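Local coordinates for adhesion and penetration protein autotransporter (Haemophilus influenzae, PDB 3SYJ) that promotes adherence to and invasion of host cells by directly binding a host cell structure, mediates bacterial self-association, and is probably a serine protease, at residues A[13-18]-A[49-54]; A[152-157]-A[178-183]. All coordinates share one frame; numbering follows the deposited sequence.

Overall arrangement
Two sequential contacts show how a protease domain can be built from short links that neither nest nor cross. From the N terminus, helix 9-17 runs into interaction 1, where its last turn meets the loop at 49-54 and closes off 30 intervening residues. The chain then continues to strand 151-155, which pairs with strand 179-182 across 20 residues in interaction 2. Both lie in the S6-type peptidase region at the start of the passenger domain, their centres about 9 Å apart. They touch: F15 and A16 pack on A180 and F51 on I154, so helix and loop together cover one face of the strand pair.

Interaction 1: A[13-18]-A[49-54]; sequences RDFAEN and IDFSVV
F51, which gives up the most surface to this contact, points toward the end of helix 9-17, where its ring meets F15 and the backbone of A16. The backbone O of F15 lies at the ring's edge, 3.3 Å from F51 CD2, while F51 CE2 packs 3.8 Å from F15 CD2, the two phenyl groups meeting obliquely. On one face of the F51 ring, I49 CG2 sits over the centre. N18, the first residue to leave helical backbone angles, has the positive phi of a Schellman motif and uses both ends of its amide. Its OD1 accepts from F51 N at 2.9 Å, in the carbonyl plane and on a lone pair, and its ND2 donates to I49 O at 3.0 Å, 19° out of the amide plane. With CG anti to its carbonyl carbon (chi1 -77°), N18 carries the amide across to the loop. The loop is braced by an Asx turn in which D50 OD1 accepts from S52 N; D50 OD2 pairs with R476. Since ND2 also donates to F22 O, three bonds hold the flat amide in one orientation, so that helix end and loop keep a fixed relation.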
ATOM      1  N   ARG A  13      37.745 -36.216 -24.589  1.00 18.16           N
ATOM      2  CA  ARG A  13      37.766 -36.626 -23.193  1.00 14.76           C
ATOM      3  C   ARG A  13      36.379 -36.441 -22.582  1.00 13.76           C
ATOM      4  O   ARG A  13      35.861 -37.345 -21.936  1.00 13.24           O
ATOM      5  CB  ARG A  13      38.811 -35.834 -22.409  1.00 13.31           C
ATOM      6  CG  ARG A  13      40.260 -36.139 -22.786  1.00 17.23           C
ATOM      7  CD  ARG A  13      40.648 -37.574 -22.482  1.00 11.48           C
ATOM      8  NE  ARG A  13      40.007 -38.057 -21.266  1.00 20.51           N
ATOM      9  CZ  ARG A  13      40.389 -37.729 -20.040  1.00 17.81           C
ATOM     10  NH1 ARG A  13      41.423 -36.919 -19.899  1.00 27.93           N
ATOM     11  NH2 ARG A  13      39.744 -38.191 -18.971  1.00 12.44           N
ATOM     12  N   ASP A  14      35.778 -35.275 -22.801  1.00 15.49           N
ATOM     13  CA  ASP A  14      34.443 -34.991 -22.277  1.00 13.73           C
ATOM     14  C   ASP A  14      33.428 -35.996 -22.817  1.00 13.00           C
ATOM     15  O   ASP A  14      32.562 -36.484 -22.081  1.00 14.40           O
ATOM     16  CB  ASP A  14      34.012 -33.557 -22.615  1.00 12.22           C
ATOM     17  CG  ASP A  14      34.678 -32.513 -21.715  1.00 15.16           C
ATOM     18  OD1 ASP A  14      35.352 -32.914 -20.738  1.00 14.47           O
ATOM     19  OD2 ASP A  14      34.525 -31.297 -21.983  1.00 12.04           O
ATOM     20  N   PHE A  15      33.549 -36.301 -24.105  1.00 12.15           N
ATOM     21  CA  PHE A  15      32.677 -37.260 -24.780  1.00 14.37           C
ATOM     22  C   PHE A  15      32.658 -38.580 -24.002  1.00 15.67           C
ATOM     23  O   PHE A  15      31.592 -39.100 -23.679  1.00 12.48           O
ATOM     24  CB  PHE A  15      33.161 -37.491 -26.223  1.00 12.07           C
ATOM     25  CG  PHE A  15      32.079 -37.930 -27.177  1.00 15.83           C
ATOM     26  CD1 PHE A  15      31.309 -36.995 -27.851  1.00 14.81           C
ATOM     27  CD2 PHE A  15      31.841 -39.278 -27.410  1.00 13.33           C
ATOM     28  CE1 PHE A  15      30.319 -37.392 -28.736  1.00 17.02           C
ATOM     29  CE2 PHE A  15      30.852 -39.684 -28.294  1.00 14.20           C
ATOM     30  CZ  PHE A  15      30.091 -38.740 -28.961  1.00 12.67           C
ATOM     31  N   ALA A  16      33.844 -39.097 -23.675  1.00 14.68           N
ATOM     32  CA  ALA A  16      33.953 -40.396 -23.014  1.00 12.48           C
ATOM     33  C   ALA A  16      33.415 -40.376 -21.583  1.00 14.47           C
ATOM     34  O   ALA A  16      32.867 -41.371 -21.107  1.00 12.90           O
ATOM     35  CB  ALA A  16      35.385 -40.874 -23.025  1.00 13.83           C
ATOM     36  N   GLU A  17      33.580 -39.244 -20.904  1.00 12.45           N
ATOM     37  CA  GLU A  17      33.167 -39.123 -19.508  1.00 16.05           C
ATOM     38  C   GLU A  17      31.755 -38.550 -19.364  1.00 15.49           C
ATOM     39  O   GLU A  17      31.298 -38.320 -18.248  1.00 15.43           O
ATOM     40  CB  GLU A  17      34.157 -38.247 -18.714  1.00 13.08           C
ATOM     41  CG  GLU A  17      35.647 -38.609 -18.869  1.00 12.46           C
ATOM     42  CD  GLU A  17      36.010 -39.981 -18.305  1.00 17.23           C
ATOM     43  OE1 GLU A  17      35.249 -40.530 -17.475  1.00 14.43           O
ATOM     44  OE2 GLU A  17      37.076 -40.510 -18.691  1.00 14.28           O
ATOM     45  N   ASN A  18      31.067 -38.317 -20.482  1.00 13.75           N
ATOM     46  CA  ASN A  18      29.778 -37.625 -20.443  1.00 14.06           C
ATOM     47  C   ASN A  18      29.888 -36.313 -19.668  1.00 18.39           C
ATOM     48  O   ASN A  18      29.039 -36.006 -18.833  1.00 20.03           O
ATOM     49  CB  ASN A  18      28.678 -38.505 -19.819  1.00 11.49           C
ATOM     50  CG  ASN A  18      28.155 -39.573 -20.780  1.00 13.30           C
ATOM     51  OD1 ASN A  18      28.283 -40.767 -20.518  1.00 11.31           O
ATOM     52  ND2 ASN A  18      27.576 -39.145 -21.899  1.00  9.78           N
ATOM     53  N   ILE A  49      24.578 -40.734 -25.795  1.00 12.96           N
ATOM     54  CA  ILE A  49      24.655 -42.047 -25.166  1.00 13.14           C
ATOM     55  C   ILE A  49      25.052 -41.961 -23.678  1.00 13.51           C
ATOM     56  O   ILE A  49      25.743 -41.038 -23.259  1.00 14.54           O
ATOM     57  CB  ILE A  49      25.670 -42.930 -25.943  1.00 12.86           C
ATOM     58  CG1 ILE A  49      25.579 -44.397 -25.534  1.00 11.14           C
ATOM     59  CG2 ILE A  49      27.093 -42.407 -25.773  1.00 14.46           C
ATOM     60  CD1 ILE A  49      26.466 -45.306 -26.363  1.00  7.98           C
ATOM     61  N   ASP A  50      24.605 -42.919 -22.877  1.00 13.98           N
ATOM     62  CA  ASP A  50      25.016 -42.986 -21.483  1.00 11.74           C
ATOM     63  C   ASP A  50      26.167 -43.972 -21.432  1.00 13.75           C
ATOM     64  O   ASP A  50      25.955 -45.178 -21.550  1.00 11.56           O
ATOM     65  CB  ASP A  50      23.855 -43.476 -20.616  1.00 15.12           C
ATOM     66  CG  ASP A  50      24.164 -43.446 -19.114  1.00 17.61           C
ATOM     67  OD1 ASP A  50      25.347 -43.508 -18.712  1.00 15.23           O
ATOM     68  OD2 ASP A  50      23.198 -43.378 -18.323  1.00 18.39           O
ATOM     69  N   PHE A  51      27.386 -43.462 -21.283  1.00 11.56           N
ATOM     70  CA  PHE A  51      28.573 -44.318 -21.310  1.00 14.05           C
ATOM     71  C   PHE A  51      28.826 -45.026 -19.963  1.00 17.33           C
ATOM     72  O   PHE A  51      29.798 -45.772 -19.818  1.00 16.94           O
ATOM     73  CB  PHE A  51      29.819 -43.521 -21.728  1.00 13.68           C
ATOM     74  CG  PHE A  51      30.024 -43.422 -23.229  1.00 14.41           C
ATOM     75  CD1 PHE A  51      29.932 -44.552 -24.044  1.00  9.11           C
ATOM     76  CD2 PHE A  51      30.368 -42.207 -23.810  1.00 11.98           C
ATOM     77  CE1 PHE A  51      30.152 -44.468 -25.410  1.00 10.96           C
ATOM     78  CE2 PHE A  51      30.595 -42.114 -25.182  1.00 13.18           C
ATOM     79  CZ  PHE A  51      30.476 -43.244 -25.986  1.00 10.44           C
ATOM     80  N   SER A  52      27.962 -44.806 -18.978  1.00 14.50           N
ATOM     81  CA  SER A  52      28.154 -45.438 -17.670  1.00 17.51           C
ATOM     82  C   SER A  52      28.133 -46.981 -17.737  1.00 15.36           C
ATOM     83  O   SER A  52      28.611 -47.651 -16.827  1.00 10.77           O
ATOM     84  CB  SER A  52      27.144 -44.909 -16.645  1.00 16.32           C
ATOM     85  OG  SER A  52      25.848 -45.437 -16.870  1.00 19.35           O
ATOM     86  N   VAL A  53      27.609 -47.532 -18.830  1.00 15.02           N
ATOM     87  CA  VAL A  53      27.578 -48.986 -19.018  1.00 14.96           C
ATOM     88  C   VAL A  53      28.934 -49.549 -19.451  1.00 13.52           C
ATOM     89  O   VAL A  53      29.125 -50.769 -19.516  1.00 11.94           O
ATOM     90  CB  VAL A  53      26.535 -49.400 -20.070  1.00 14.18           C
ATOM     91  CG1 VAL A  53      25.180 -48.811 -19.724  1.00 14.77           C
ATOM     92  CG2 VAL A  53      26.980 -48.955 -21.458  1.00 14.14           C
ATOM     93  N   VAL A  54      29.868 -48.654 -19.758  1.00 12.12           N
ATOM     94  CA  VAL A  54      31.223 -49.051 -20.129  1.00 11.25           C
ATOM     95  C   VAL A  54      32.138 -49.089 -18.909  1.00 11.68           C
ATOM     96  O   VAL A  54      32.148 -48.159 -18.092  1.00 11.46           O
ATOM     97  CB  VAL A  54      31.826 -48.090 -21.174  1.00 12.06           C
ATOM     98  CG1 VAL A  54      33.275 -48.475 -21.484  1.00 10.82           C
ATOM     99  CG2 VAL A  54      30.971 -48.082 -22.435  1.00 11.87           C
TER

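Interaction 2: A[152-157]-A[178-183]; sequences VRIGSG and LTAGNT
I154 and A180 face each other as a non-hydrogen-bonded pair of an antiparallel ladder, with I154 CB 3.7 Å from A180 CB. The I154 CG1 branch, held anti to the backbone N (chi1 178°), lies alongside the A180 methyl and carries CD1 to 4.3 Å from L178 CD1, so that the apolar row continues to the start of the partner segment. Hydrogen-bonded pairs flank this one. G155 and T179 exchange two bonds, T179 N to G155 O at 2.9 Å and G155 N to T179 O at 3.1 Å, whereas R153 and G181 are joined by one ordinary bond and a weak return from G181 N to R153 O. At the far end V152 CB rests 3.4 Å from G181 O, and the T183 methyl CG2 comes equally near V152 C.

On the opposite face lie R153 and T179, whose polar ends are linked by a water. The arginine chain bends at chi3 (-63°) to run back over G155, where the backbone lies close under R153 NH2. The water, in the plane of the guanidinium at its edge, accepts from R153 NH1 at 2.9 Å and donates to T179 OG1, which also bonds to Q159. R153 NH2 forms a salt bridge with D217, the residue before S218, the active-site serine by similarity; the side chains of R153 and S218 are about 9 Å apart.

Strand 151-155 lies between strands 179-182 and 221-226, with V152 and I154 packing on F223. Strand 179-182 is outermost in this antiparallel sheet of the chymotrypsin-like (PA clan) protease domain, and helix 9-17 covers the I154-A180 face through F15 and A16.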
ATOM      1  N   VAL A 152      28.773 -44.637 -32.152  1.00 13.46           N
ATOM      2  CA  VAL A 152      29.905 -44.174 -31.344  1.00 12.58           C
ATOM      3  C   VAL A 152      30.755 -45.330 -30.799  1.00 14.96           C
ATOM      4  O   VAL A 152      30.312 -46.480 -30.777  1.00 15.57           O
ATOM      5  CB  VAL A 152      29.441 -43.309 -30.156  1.00 12.54           C
ATOM      6  CG1 VAL A 152      28.637 -42.116 -30.638  1.00 12.47           C
ATOM      7  CG2 VAL A 152      28.617 -44.139 -29.190  1.00 12.48           C
ATOM      8  N   ARG A 153      31.978 -45.019 -30.370  1.00 12.45           N
ATOM      9  CA  ARG A 153      32.852 -45.999 -29.721  1.00 12.82           C
ATOM     10  C   ARG A 153      33.659 -45.339 -28.606  1.00 12.91           C
ATOM     11  O   ARG A 153      33.700 -44.114 -28.484  1.00 12.76           O
ATOM     12  CB  ARG A 153      33.796 -46.688 -30.723  1.00 12.81           C
ATOM     13  CG  ARG A 153      34.932 -45.804 -31.268  1.00 14.74           C
ATOM     14  CD  ARG A 153      36.115 -46.643 -31.782  1.00 11.70           C
ATOM     15  NE  ARG A 153      36.718 -47.421 -30.697  1.00 13.50           N
ATOM     16  CZ  ARG A 153      37.688 -46.982 -29.896  1.00 19.38           C
ATOM     17  NH1 ARG A 153      38.206 -45.768 -30.066  1.00 16.96           N
ATOM     18  NH2 ARG A 153      38.156 -47.766 -28.925  1.00 17.74           N
ATOM     19  N   ILE A 154      34.307 -46.151 -27.788  1.00 11.52           N
ATOM     20  CA  ILE A 154      34.991 -45.626 -26.626  1.00 11.39           C
ATOM     21  C   ILE A 154      36.005 -46.654 -26.174  1.00 11.36           C
ATOM     22  O   ILE A 154      35.748 -47.855 -26.252  1.00 15.35           O
ATOM     23  CB  ILE A 154      33.982 -45.335 -25.494  1.00 13.45           C
ATOM     24  CG1 ILE A 154      34.708 -44.824 -24.240  1.00 12.39           C
ATOM     25  CG2 ILE A 154      33.156 -46.583 -25.191  1.00 12.56           C
ATOM     26  CD1 ILE A 154      33.786 -44.399 -23.110  1.00 11.81           C
ATOM     27  N   GLY A 155      37.161 -46.197 -25.707  1.00 12.70           N
ATOM     28  CA  GLY A 155      38.190 -47.121 -25.255  1.00 14.31           C
ATOM     29  C   GLY A 155      39.365 -46.461 -24.559  1.00 14.34           C
ATOM     30  O   GLY A 155      39.452 -45.235 -24.487  1.00 13.08           O
ATOM     31  N   SER A 156      40.282 -47.275 -24.046  1.00 13.02           N
ATOM     32  CA  SER A 156      41.445 -46.737 -23.361  1.00 16.77           C
ATOM     33  C   SER A 156      42.759 -47.214 -23.975  1.00 17.96           C
ATOM     34  O   SER A 156      43.809 -47.135 -23.345  1.00 15.33           O
ATOM     35  CB  SER A 156      41.394 -47.094 -21.877  1.00 19.85           C
ATOM     36  OG  SER A 156      41.580 -48.485 -21.688  1.00 17.37           O
ATOM     37  N   GLY A 157      42.703 -47.710 -25.203  1.00 15.65           N
ATOM     38  CA  GLY A 157      43.910 -48.145 -25.882  1.00 19.77           C
ATOM     39  C   GLY A 157      44.919 -47.024 -26.085  1.00 19.21           C
ATOM     40  O   GLY A 157      44.609 -45.853 -25.878  1.00 18.28           O
ATOM     41  N   LEU A 178      40.129 -42.963 -20.773  1.00 15.61           N
ATOM     42  CA  LEU A 178      39.186 -43.203 -21.855  1.00 15.22           C
ATOM     43  C   LEU A 178      39.176 -42.057 -22.854  1.00 14.52           C
ATOM     44  O   LEU A 178      39.284 -40.895 -22.474  1.00 12.05           O
ATOM     45  CB  LEU A 178      37.776 -43.375 -21.289  1.00 13.03           C
ATOM     46  CG  LEU A 178      37.550 -44.572 -20.364  1.00 14.77           C
ATOM     47  CD1 LEU A 178      36.270 -44.373 -19.590  1.00 12.27           C
ATOM     48  CD2 LEU A 178      37.521 -45.883 -21.148  1.00 12.14           C
ATOM     49  N   THR A 179      39.049 -42.390 -24.134  1.00 12.98           N
ATOM     50  CA  THR A 179      38.731 -41.397 -25.155  1.00 12.04           C
ATOM     51  C   THR A 179      37.600 -41.960 -25.985  1.00 13.73           C
ATOM     52  O   THR A 179      37.421 -43.176 -26.043  1.00 13.69           O
ATOM     53  CB  THR A 179      39.915 -41.083 -26.089  1.00 14.35           C
ATOM     54  OG1 THR A 179      40.388 -42.292 -26.699  1.00 15.48           O
ATOM     55  CG2 THR A 179      41.041 -40.426 -25.319  1.00 13.93           C
ATOM     56  N   ALA A 180      36.840 -41.085 -26.635  1.00 10.93           N
ATOM     57  CA  ALA A 180      35.654 -41.523 -27.354  1.00 11.29           C
ATOM     58  C   ALA A 180      35.205 -40.487 -28.378  1.00 11.53           C
ATOM     59  O   ALA A 180      35.714 -39.376 -28.413  1.00 13.53           O
ATOM     60  CB  ALA A 180      34.530 -41.823 -26.372  1.00 10.39           C
ATOM     61  N   GLY A 181      34.240 -40.859 -29.209  1.00 12.98           N
ATOM     62  CA  GLY A 181      33.668 -39.946 -30.190  1.00 12.75           C
ATOM     63  C   GLY A 181      32.724 -40.767 -31.040  1.00 12.53           C
ATOM     64  O   GLY A 181      32.467 -41.919 -30.705  1.00 15.71           O
ATOM     65  N   ASN A 182      32.199 -40.214 -32.123  1.00 13.77           N
ATOM     66  CA  ASN A 182      31.474 -41.075 -33.058  1.00 15.45           C
ATOM     67  C   ASN A 182      32.459 -41.989 -33.789  1.00 15.28           C
ATOM     68  O   ASN A 182      33.665 -41.735 -33.780  1.00 17.06           O
ATOM     69  CB  ASN A 182      30.583 -40.288 -34.026  1.00 10.84           C
ATOM     70  CG  ASN A 182      31.346 -39.272 -34.850  1.00 17.52           C
ATOM     71  OD1 ASN A 182      31.513 -38.125 -34.443  1.00 15.86           O
ATOM     72  ND2 ASN A 182      31.788 -39.683 -36.037  1.00 17.21           N
ATOM     73  N   THR A 183      31.967 -43.067 -34.386  1.00 15.81           N
ATOM     74  CA  THR A 183      32.855 -43.961 -35.127  1.00 17.08           C
ATOM     75  C   THR A 183      33.193 -43.372 -36.491  1.00 16.45           C
ATOM     76  O   THR A 183      32.574 -42.401 -36.934  1.00 17.44           O
ATOM     77  CB  THR A 183      32.225 -45.343 -35.350  1.00 12.74           C
ATOM     78  OG1 THR A 183      31.124 -45.235 -36.265  1.00 14.60           O
ATOM     79  CG2 THR A 183      31.738 -45.913 -34.035  1.00 12.92           C
TER
HETATM   80  O   HOH W   1      40.008 -45.124 -27.900  1.00 16.12           O